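Melanophilin (Mus musculus, PDB 2ZET) links melanosome-bound RAB27A to the motor protein MYO5A in melanosome transport, and is present here as its Rab-binding Slp homology domain with a FYVE-type zinc finger. Local coordinates at residues S84-S92 and H103-C114; N67-Y78 and S92-S100. One frame throughout, in Å; residues are numbered along the deposited sequence.

In the fold
Contacts 1 and 2 are the two four-cysteine zinc sites of one FYVE-type finger, packed beside the long helix 19-60. Their segments alternate along the chain, the cross-brace order of FYVE and RING fingers, and they share S92. Strands 86-87 and 94-95 pair with each other, so one small sheet serves both sites; the centres of the two contacts lie about 11 Å apart. Each is partly buried, with cysteines at its heart. Contact 1 runs outward to exposed side chains, and its second segment leads into helix 112-124 and reaches the other protein chain at P104 and E105. Contact 2 has no exposed residue among those that touch. Where contact 1 has a cation-pi pair, contact 2 has an asparagine amide bonded to the backbone of F94.

Contact 1. Residues S84-S92 and H103-C114; sequences SRRQCLECS and HPEEQGWLCDPC. With ZN (zinc ion), chain G.
Four thiolates, C88 and C91 on one segment, C111 and C114 on the other, close round a zinc ion. Cysteine suits these places because its sulfur binds the metal and still accepts N-H groups. C88 is the buried pivot: its SG, 2.5 Å from the zinc, receives the backbone N of C111 across the contact at 3.1 Å and that of E90 from its own turn. C111 stands at the N-cap of helix 112-124, where its SG takes the N-H of C114. One residue beyond C88, L89 N bonds W109 O at 2.9 Å (168°), and L110 lays CD2 against C88 SG.

This buried sulfur cluster gives way to L89, E90 and E106, solvent-exposed though in contact. L89 sends CD1 to the ring edge of H103 and along the backbone of G108, whose unusual phi of 159° suits glycine. Along strand 86-87, the extended chain of R86 lies over one face of the W109 indole, CZ 3.5 Å from the six-membered ring centroid, the planes 31° apart; the broad indole suits a partly exposed cation. N-H groups directed at sulfur should temper the negative charge of the tetrathiolate, consistent with a structural zinc.

Contact 2. Residues N67-Y78 and S92-S100; sequences NETHCARCLQPY and SLFVCKSCS. With ZN (zinc ion), chain H.
With CG anti to the backbone N (chi1 -165°), N67 reaches across to strand 94-95, and the same choice at C71 (chi1 173°) swings SG toward the zinc ion and the N-H of C96. The N67 amide then pairs with both backbone polar atoms of F94: OD1 takes F94 N on a lone pair at 2.7 Å, while ND2 gives to F94 O at 2.9 Å, the acceptor lying in the amide plane. An asparagine fits because its flat end carries acceptor and donor side by side, and a second bond from ND2 to H70 O further restrains its rotation. F94 O is gripped twice, for A72 N also donates to it at 3.0 Å.

This is the first zinc site of the FYVE-type finger, two CxxC pairs, C71 with C74 and C96 with C99, meeting at one metal. C71 SG, 2.4 Å from the zinc, accepts C96 N at 3.2 Å and R73 N within its own knuckle. A72, whose methyl is small enough to lie against F94 O, touches CG1 of V95 at 3.8 Å. Y78 crosses F94 at about a right angle; tyrosine suits because its ring packs on F94 CB while its OH donates to N67 O in the carbonyl plane.

Contact 1. Residues S84-S92 and H103-C114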
loop_
_atom_site.group_PDB
_atom_site.type_symbol
_atom_site.label_atom_id
_atom_site.label_comp_id
_atom_site.label_asym_id
_atom_site.label_seq_id
_atom_site.Cartn_x
_atom_site.Cartn_y
_atom_site.Cartn_z
ATOM N N SER B 84 -25.297 11.953 -21.466
ATOM C CA SER B 84 -25.024 11.794 -22.885
ATOM C C SER B 84 -24.003 10.741 -23.294
ATOM O O SER B 84 -22.868 10.733 -22.830
ATOM C CB SER B 84 -24.616 13.139 -23.470
ATOM O OG SER B 84 -24.516 13.054 -24.874
ATOM N N ARG B 85 -24.441 9.867 -24.191
ATOM C CA ARG B 85 -23.667 8.769 -24.760
ATOM C C ARG B 85 -22.149 9.020 -24.776
ATOM O O ARG B 85 -21.718 10.151 -24.969
ATOM C CB ARG B 85 -24.206 8.536 -26.176
ATOM C CG ARG B 85 -23.695 7.333 -26.910
ATOM C CD ARG B 85 -24.558 7.098 -28.130
ATOM N NE ARG B 85 -23.831 7.274 -29.378
ATOM C CZ ARG B 85 -23.760 6.348 -30.329
ATOM N NH1 ARG B 85 -24.374 5.179 -30.171
ATOM N NH2 ARG B 85 -23.069 6.582 -31.436
ATOM N N ARG B 86 -21.349 7.963 -24.569
ATOM C CA ARG B 86 -19.873 8.047 -24.559
ATOM C C ARG B 86 -19.224 6.808 -25.139
ATOM O O ARG B 86 -19.771 5.725 -25.037
ATOM C CB ARG B 86 -19.351 8.212 -23.140
ATOM C CG ARG B 86 -19.865 9.437 -22.480
ATOM C CD ARG B 86 -19.807 9.321 -21.001
ATOM N NE ARG B 86 -20.273 10.550 -20.386
ATOM C CZ ARG B 86 -20.025 10.876 -19.124
ATOM N NH1 ARG B 86 -19.318 10.051 -18.360
ATOM N NH2 ARG B 86 -20.465 12.030 -18.626
ATOM N N GLN B 87 -18.047 6.967 -25.730
ATOM C CA GLN B 87 -17.319 5.838 -26.302
ATOM C C GLN B 87 -16.221 5.369 -25.356
ATOM O O GLN B 87 -15.514 6.189 -24.770
ATOM C CB GLN B 87 -16.658 6.237 -27.613
ATOM C CG GLN B 87 -17.376 5.803 -28.861
ATOM C CD GLN B 87 -16.436 5.141 -29.852
ATOM O OE1 GLN B 87 -15.942 4.040 -29.604
ATOM N NE2 GLN B 87 -16.171 5.812 -30.974
ATOM N N CYS B 88 -16.060 4.061 -25.195
ATOM C CA CYS B 88 -14.987 3.598 -24.326
ATOM C C CYS B 88 -13.707 3.748 -25.123
ATOM O O CYS B 88 -13.643 3.308 -26.270
ATOM C CB CYS B 88 -15.154 2.127 -23.931
ATOM S SG CYS B 88 -13.896 1.564 -22.725
ATOM N N LEU B 89 -12.694 4.368 -24.526
ATOM C CA LEU B 89 -11.434 4.544 -25.231
ATOM C C LEU B 89 -10.751 3.214 -25.467
ATOM O O LEU B 89 -9.818 3.131 -26.262
ATOM C CB LEU B 89 -10.495 5.467 -24.455
ATOM C CG LEU B 89 -10.897 6.947 -24.449
ATOM C CD1 LEU B 89 -9.740 7.793 -23.912
ATOM C CD2 LEU B 89 -11.271 7.390 -25.872
ATOM N N GLU B 90 -11.244 2.175 -24.790
ATOM C CA GLU B 90 -10.673 0.836 -24.879
ATOM C C GLU B 90 -11.317 -0.085 -25.899
ATOM O O GLU B 90 -10.685 -0.454 -26.893
ATOM C CB GLU B 90 -10.725 0.161 -23.512
ATOM C CG GLU B 90 -10.006 -1.180 -23.440
ATOM C CD GLU B 90 -8.525 -1.078 -23.785
ATOM O OE1 GLU B 90 -7.868 -0.103 -23.360
ATOM O OE2 GLU B 90 -8.012 -1.984 -24.474
ATOM N N CYS B 91 -12.563 -0.481 -25.647
ATOM C CA CYS B 91 -13.262 -1.382 -26.559
ATOM C C CYS B 91 -14.155 -0.625 -27.546
ATOM O O CYS B 91 -14.931 -1.225 -28.295
ATOM C CB CYS B 91 -14.093 -2.386 -25.767
ATOM S SG CYS B 91 -15.630 -1.718 -25.137
ATOM N N SER B 92 -14.026 0.698 -27.536
ATOM C CA SER B 92 -14.774 1.599 -28.412
ATOM C C SER B 92 -16.270 1.356 -28.640
ATOM O O SER B 92 -16.769 1.591 -29.737
ATOM C CB SER B 92 -14.062 1.722 -29.768
ATOM O OG SER B 92 -13.830 0.459 -30.357
ATOM N N HIS B 103 -10.990 7.564 -17.353
ATOM C CA HIS B 103 -9.770 6.886 -16.943
ATOM C C HIS B 103 -8.535 7.735 -16.712
ATOM O O HIS B 103 -8.389 8.811 -17.272
ATOM C CB HIS B 103 -9.459 5.707 -17.874
ATOM C CG HIS B 103 -8.483 6.005 -18.967
ATOM N ND1 HIS B 103 -8.874 6.441 -20.213
ATOM C CD2 HIS B 103 -7.143 5.827 -19.034
ATOM C CE1 HIS B 103 -7.821 6.511 -21.004
ATOM N NE2 HIS B 103 -6.756 6.142 -20.313
ATOM N N PRO B 104 -7.636 7.241 -15.855
ATOM C CA PRO B 104 -6.355 7.771 -15.386
ATOM C C PRO B 104 -5.539 8.717 -16.248
ATOM O O PRO B 104 -5.182 9.803 -15.797
ATOM C CB PRO B 104 -5.578 6.509 -15.054
ATOM C CG PRO B 104 -6.625 5.669 -14.448
ATOM C CD PRO B 104 -7.795 5.850 -15.390
ATOM N N GLU B 105 -5.225 8.321 -17.475
ATOM C CA GLU B 105 -4.390 9.178 -18.305
ATOM C C GLU B 105 -4.742 9.234 -19.786
ATOM O O GLU B 105 -4.160 8.509 -20.588
ATOM C CB GLU B 105 -2.931 8.748 -18.128
ATOM C CG GLU B 105 -2.436 8.863 -16.679
ATOM C CD GLU B 105 -1.566 7.692 -16.228
ATOM O OE1 GLU B 105 -0.482 7.474 -16.820
ATOM O OE2 GLU B 105 -1.970 6.990 -15.272
ATOM N N GLU B 106 -5.682 10.116 -20.131
ATOM C CA GLU B 106 -6.145 10.324 -21.508
ATOM C C GLU B 106 -7.492 11.025 -21.550
ATOM O O GLU B 106 -8.413 10.649 -20.835
ATOM C CB GLU B 106 -6.273 9.002 -22.258
ATOM C CG GLU B 106 -5.053 8.642 -23.073
ATOM C CD GLU B 106 -5.169 7.276 -23.697
ATOM O OE1 GLU B 106 -6.119 7.062 -24.479
ATOM O OE2 GLU B 106 -4.312 6.419 -23.405
ATOM N N GLN B 107 -7.604 12.046 -22.393
ATOM C CA GLN B 107 -8.855 12.783 -22.531
ATOM C C GLN B 107 -9.905 11.780 -23.007
ATOM O O GLN B 107 -9.859 11.339 -24.152
ATOM C CB GLN B 107 -8.693 13.914 -23.564
ATOM C CG GLN B 107 -7.767 15.074 -23.137
ATOM C CD GLN B 107 -7.347 16.000 -24.294
ATOM O OE1 GLN B 107 -8.183 16.520 -25.035
ATOM N NE2 GLN B 107 -6.043 16.210 -24.436
ATOM N N GLY B 108 -10.835 11.398 -22.134
ATOM C CA GLY B 108 -11.855 10.442 -22.537
ATOM C C GLY B 108 -12.557 9.677 -21.423
ATOM O O GLY B 108 -12.714 10.192 -20.314
ATOM N N TRP B 109 -13.003 8.456 -21.728
ATOM C CA TRP B 109 -13.691 7.617 -20.748
ATOM C C TRP B 109 -13.457 6.115 -20.961
ATOM O O TRP B 109 -12.798 5.700 -21.921
ATOM C CB TRP B 109 -15.199 7.877 -20.787
ATOM C CG TRP B 109 -15.581 9.312 -20.863
ATOM C CD1 TRP B 109 -15.571 10.108 -21.976
ATOM C CD2 TRP B 109 -16.054 10.132 -19.792
ATOM N NE1 TRP B 109 -16.013 11.372 -21.665
ATOM C CE2 TRP B 109 -16.317 11.415 -20.330
ATOM C CE3 TRP B 109 -16.285 9.910 -18.428
ATOM C CZ2 TRP B 109 -16.797 12.471 -19.551
ATOM C CZ3 TRP B 109 -16.762 10.960 -17.646
ATOM C CH2 TRP B 109 -17.014 12.227 -18.213
ATOM N N LEU B 110 -14.014 5.317 -20.047
ATOM C CA LEU B 110 -13.942 3.849 -20.075
ATOM C C LEU B 110 -15.292 3.276 -19.662
ATOM O O LEU B 110 -15.975 3.857 -18.822
ATOM C CB LEU B 110 -12.888 3.330 -19.100
ATOM C CG LEU B 110 -11.406 3.510 -19.415
ATOM C CD1 LEU B 110 -10.593 2.850 -18.312
ATOM C CD2 LEU B 110 -11.080 2.899 -20.766
ATOM N N CYS B 111 -15.674 2.141 -20.242
ATOM C CA CYS B 111 -16.953 1.515 -19.892
ATOM C C CYS B 111 -16.808 0.759 -18.576
ATOM O O CYS B 111 -15.757 0.173 -18.318
ATOM C CB CYS B 111 -17.417 0.571 -21.007
ATOM S SG CYS B 111 -16.317 -0.785 -21.423
ATOM N N ASP B 112 -17.850 0.772 -17.742
ATOM C CA ASP B 112 -17.784 0.096 -16.441
ATOM C C ASP B 112 -17.084 -1.262 -16.439
ATOM O O ASP B 112 -16.496 -1.661 -15.439
ATOM C CB ASP B 112 -19.172 -0.013 -15.803
ATOM C CG ASP B 112 -19.385 1.043 -14.715
ATOM O OD1 ASP B 112 -18.529 1.112 -13.807
ATOM O OD2 ASP B 112 -20.384 1.805 -14.754
ATOM N N PRO B 113 -17.166 -2.006 -17.545
ATOM C CA PRO B 113 -16.472 -3.289 -17.534
ATOM C C PRO B 113 -14.976 -3.045 -17.707
ATOM O O PRO B 113 -14.176 -3.471 -16.885
ATOM C CB PRO B 113 -17.079 -4.012 -18.724
ATOM C CG PRO B 113 -18.464 -3.524 -18.707
ATOM C CD PRO B 113 -18.274 -2.042 -18.511
ATOM N N CYS B 114 -14.608 -2.343 -18.776
ATOM C CA CYS B 114 -13.203 -2.042 -19.050
ATOM C C CYS B 114 -12.507 -1.407 -17.849
ATOM O O CYS B 114 -11.301 -1.587 -17.660
ATOM C CB CYS B 114 -13.075 -1.123 -20.270
ATOM S SG CYS B 114 -13.297 -1.932 -21.901
HETATM ZN ZN ZN G . -14.814 -0.711 -23.288
#

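Contact 2. Residues N67-Y78 and S92-S100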
loop_
_atom_site.group_PDB
_atom_site.type_symbol
_atom_site.label_atom_id
_atom_site.label_comp_id
_atom_site.label_asym_id
_atom_site.label_seq_id
_atom_site.Cartn_x
_atom_site.Cartn_y
_atom_site.Cartn_z
ATOM N N ASN B 67 -25.714 -1.666 -30.245
ATOM C CA ASN B 67 -24.993 -0.629 -29.498
ATOM C C ASN B 67 -25.300 0.773 -29.984
ATOM O O ASN B 67 -25.136 1.749 -29.249
ATOM C CB ASN B 67 -23.477 -0.842 -29.565
ATOM C CG ASN B 67 -22.716 -0.019 -28.520
ATOM O OD1 ASN B 67 -21.575 0.375 -28.742
ATOM N ND2 ASN B 67 -23.344 0.222 -27.374
ATOM N N GLU B 68 -25.745 0.881 -31.227
ATOM C CA GLU B 68 -26.061 2.179 -31.787
ATOM C C GLU B 68 -27.198 2.887 -31.049
ATOM O O GLU B 68 -27.183 4.100 -30.901
ATOM C CB GLU B 68 -26.384 2.030 -33.275
ATOM C CG GLU B 68 -25.147 1.804 -34.156
ATOM C CD GLU B 68 -25.483 1.674 -35.642
ATOM O OE1 GLU B 68 -25.744 0.545 -36.096
ATOM O OE2 GLU B 68 -25.498 2.702 -36.356
ATOM N N THR B 69 -28.172 2.135 -30.560
ATOM C CA THR B 69 -29.296 2.747 -29.863
ATOM C C THR B 69 -29.363 2.453 -28.366
ATOM O O THR B 69 -29.972 3.202 -27.603
ATOM C CB THR B 69 -30.647 2.315 -30.517
ATOM O OG1 THR B 69 -30.649 0.897 -30.741
ATOM C CG2 THR B 69 -30.850 3.024 -31.850
ATOM N N HIS B 70 -28.735 1.369 -27.938
ATOM C CA HIS B 70 -28.781 0.996 -26.532
ATOM C C HIS B 70 -27.406 0.975 -25.861
ATOM O O HIS B 70 -26.418 0.577 -26.485
ATOM C CB HIS B 70 -29.427 -0.386 -26.417
ATOM C CG HIS B 70 -30.830 -0.442 -26.930
ATOM N ND1 HIS B 70 -31.928 -0.422 -26.100
ATOM C CD2 HIS B 70 -31.315 -0.480 -28.192
ATOM C CE1 HIS B 70 -33.030 -0.447 -26.826
ATOM N NE2 HIS B 70 -32.686 -0.480 -28.100
ATOM N N CYS B 71 -27.337 1.403 -24.598
ATOM C CA CYS B 71 -26.073 1.376 -23.851
ATOM C C CYS B 71 -25.548 -0.061 -23.819
ATOM O O CYS B 71 -26.308 -1.004 -23.564
ATOM C CB CYS B 71 -26.259 1.857 -22.406
ATOM S SG CYS B 71 -24.769 1.656 -21.383
ATOM N N ALA B 72 -24.250 -0.217 -24.068
ATOM C CA ALA B 72 -23.616 -1.533 -24.093
ATOM C C ALA B 72 -23.609 -2.250 -22.738
ATOM O O ALA B 72 -23.454 -3.468 -22.671
ATOM C CB ALA B 72 -22.185 -1.399 -24.621
ATOM N N ARG B 73 -23.801 -1.494 -21.667
ATOM C CA ARG B 73 -23.779 -2.052 -20.329
ATOM C C ARG B 73 -25.167 -2.281 -19.743
ATOM O O ARG B 73 -25.514 -3.409 -19.435
ATOM C CB ARG B 73 -22.980 -1.123 -19.425
ATOM C CG ARG B 73 -22.251 -1.791 -18.276
ATOM C CD ARG B 73 -23.189 -2.525 -17.359
ATOM N NE ARG B 73 -22.684 -2.541 -15.995
ATOM C CZ ARG B 73 -23.225 -3.252 -15.012
ATOM N NH1 ARG B 73 -24.295 -4.020 -15.245
ATOM N NH2 ARG B 73 -22.696 -3.181 -13.793
ATOM N N CYS B 74 -25.960 -1.224 -19.579
ATOM C CA CYS B 74 -27.297 -1.368 -19.010
ATOM C C CYS B 74 -28.401 -1.631 -20.040
ATOM O O CYS B 74 -29.537 -1.921 -19.679
ATOM C CB CYS B 74 -27.655 -0.142 -18.149
ATOM S SG CYS B 74 -27.946 1.453 -18.993
ATOM N N LEU B 75 -28.065 -1.527 -21.318
ATOM C CA LEU B 75 -29.024 -1.778 -22.384
ATOM C C LEU B 75 -30.196 -0.820 -22.449
ATOM O O LEU B 75 -31.048 -0.945 -23.312
ATOM C CB LEU B 75 -29.562 -3.198 -22.281
ATOM C CG LEU B 75 -28.507 -4.308 -22.279
ATOM C CD1 LEU B 75 -29.220 -5.645 -22.231
ATOM C CD2 LEU B 75 -27.621 -4.221 -23.515
ATOM N N GLN B 76 -30.255 0.132 -21.536
ATOM C CA GLN B 76 -31.338 1.100 -21.560
ATOM C C GLN B 76 -31.210 1.890 -22.856
ATOM O O GLN B 76 -30.134 1.939 -23.441
ATOM C CB GLN B 76 -31.223 2.034 -20.352
ATOM C CG GLN B 76 -31.836 1.471 -19.093
ATOM C CD GLN B 76 -33.333 1.699 -19.037
ATOM O OE1 GLN B 76 -33.798 2.673 -18.444
ATOM N NE2 GLN B 76 -34.096 0.813 -19.670
ATOM N N PRO B 77 -32.314 2.493 -23.344
ATOM C CA PRO B 77 -32.261 3.280 -24.588
ATOM C C PRO B 77 -31.695 4.705 -24.354
ATOM O O PRO B 77 -32.081 5.398 -23.417
ATOM C CB PRO B 77 -33.725 3.321 -25.036
ATOM C CG PRO B 77 -34.369 2.201 -24.311
ATOM C CD PRO B 77 -33.713 2.212 -22.982
ATOM N N TYR B 78 -30.793 5.140 -25.221
ATOM C CA TYR B 78 -30.197 6.462 -25.104
ATOM C C TYR B 78 -31.171 7.629 -24.942
ATOM O O TYR B 78 -31.067 8.402 -23.995
ATOM C CB TYR B 78 -29.318 6.733 -26.314
ATOM C CG TYR B 78 -28.120 5.842 -26.395
ATOM C CD1 TYR B 78 -27.677 5.363 -27.614
ATOM C CD2 TYR B 78 -27.418 5.483 -25.250
ATOM C CE1 TYR B 78 -26.568 4.542 -27.699
ATOM C CE2 TYR B 78 -26.300 4.655 -25.319
ATOM C CZ TYR B 78 -25.885 4.187 -26.547
ATOM O OH TYR B 78 -24.823 3.328 -26.640
ATOM N N SER B 92 -14.026 0.698 -27.536
ATOM C CA SER B 92 -14.774 1.599 -28.412
ATOM C C SER B 92 -16.270 1.356 -28.640
ATOM O O SER B 92 -16.769 1.591 -29.737
ATOM C CB SER B 92 -14.062 1.722 -29.768
ATOM O OG SER B 92 -13.830 0.459 -30.357
ATOM N N LEU B 93 -16.979 0.887 -27.615
ATOM C CA LEU B 93 -18.429 0.697 -27.712
ATOM C C LEU B 93 -19.012 1.882 -26.954
ATOM O O LEU B 93 -18.289 2.568 -26.234
ATOM C CB LEU B 93 -18.883 -0.602 -27.045
ATOM C CG LEU B 93 -18.520 -1.923 -27.730
ATOM C CD1 LEU B 93 -19.335 -3.061 -27.114
ATOM C CD2 LEU B 93 -18.802 -1.826 -29.219
ATOM N N PHE B 94 -20.302 2.136 -27.098
ATOM C CA PHE B 94 -20.880 3.264 -26.390
ATOM C C PHE B 94 -21.642 2.828 -25.171
ATOM O O PHE B 94 -22.197 1.738 -25.133
ATOM C CB PHE B 94 -21.809 4.067 -27.297
ATOM C CG PHE B 94 -21.147 4.588 -28.530
ATOM C CD1 PHE B 94 -20.761 3.718 -29.550
ATOM C CD2 PHE B 94 -20.913 5.948 -28.681
ATOM C CE1 PHE B 94 -20.155 4.194 -30.709
ATOM C CE2 PHE B 94 -20.306 6.440 -29.835
ATOM C CZ PHE B 94 -19.926 5.558 -30.852
ATOM N N VAL B 95 -21.669 3.700 -24.175
ATOM C CA VAL B 95 -22.363 3.438 -22.931
ATOM C C VAL B 95 -22.821 4.765 -22.341
ATOM O O VAL B 95 -22.291 5.822 -22.694
ATOM C CB VAL B 95 -21.442 2.745 -21.925
ATOM C CG1 VAL B 95 -20.885 1.483 -22.524
ATOM C CG2 VAL B 95 -20.316 3.668 -21.549
ATOM N N CYS B 96 -23.794 4.713 -21.435
ATOM C CA CYS B 96 -24.300 5.928 -20.822
ATOM C C CYS B 96 -23.322 6.444 -19.783
ATOM O O CYS B 96 -22.372 5.754 -19.416
ATOM C CB CYS B 96 -25.684 5.694 -20.185
ATOM S SG CYS B 96 -25.778 4.766 -18.615
ATOM N N LYS B 97 -23.555 7.668 -19.325
ATOM C CA LYS B 97 -22.705 8.284 -18.316
ATOM C C LYS B 97 -22.594 7.383 -17.086
ATOM O O LYS B 97 -21.502 7.133 -16.572
ATOM C CB LYS B 97 -23.286 9.646 -17.903
ATOM C CG LYS B 97 -22.492 10.390 -16.812
ATOM C CD LYS B 97 -23.177 11.689 -16.365
ATOM C CE LYS B 97 -22.495 12.281 -15.132
ATOM N NZ LYS B 97 -23.166 13.526 -14.652
ATOM N N SER B 98 -23.733 6.889 -16.627
ATOM C CA SER B 98 -23.779 6.041 -15.443
ATOM C C SER B 98 -22.941 4.773 -15.536
ATOM O O SER B 98 -22.492 4.254 -14.523
ATOM C CB SER B 98 -25.229 5.667 -15.148
ATOM O OG SER B 98 -26.093 6.763 -15.420
ATOM N N CYS B 99 -22.727 4.279 -16.748
ATOM C CA CYS B 99 -21.961 3.055 -16.948
ATOM C C CYS B 99 -20.553 3.327 -17.451
ATOM O O CYS B 99 -19.813 2.410 -17.811
ATOM C CB CYS B 99 -22.693 2.144 -17.937
ATOM S SG CYS B 99 -24.382 1.716 -17.458
ATOM N N SER B 100 -20.182 4.598 -17.469
ATOM C CA SER B 100 -18.868 4.999 -17.943
ATOM C C SER B 100 -18.022 5.548 -16.812
ATOM O O SER B 100 -18.537 5.878 -15.750
ATOM C CB SER B 100 -19.018 6.061 -19.028
ATOM O OG SER B 100 -19.853 7.119 -18.591
HETATM ZN ZN ZN H . -25.822 2.335 -19.349
#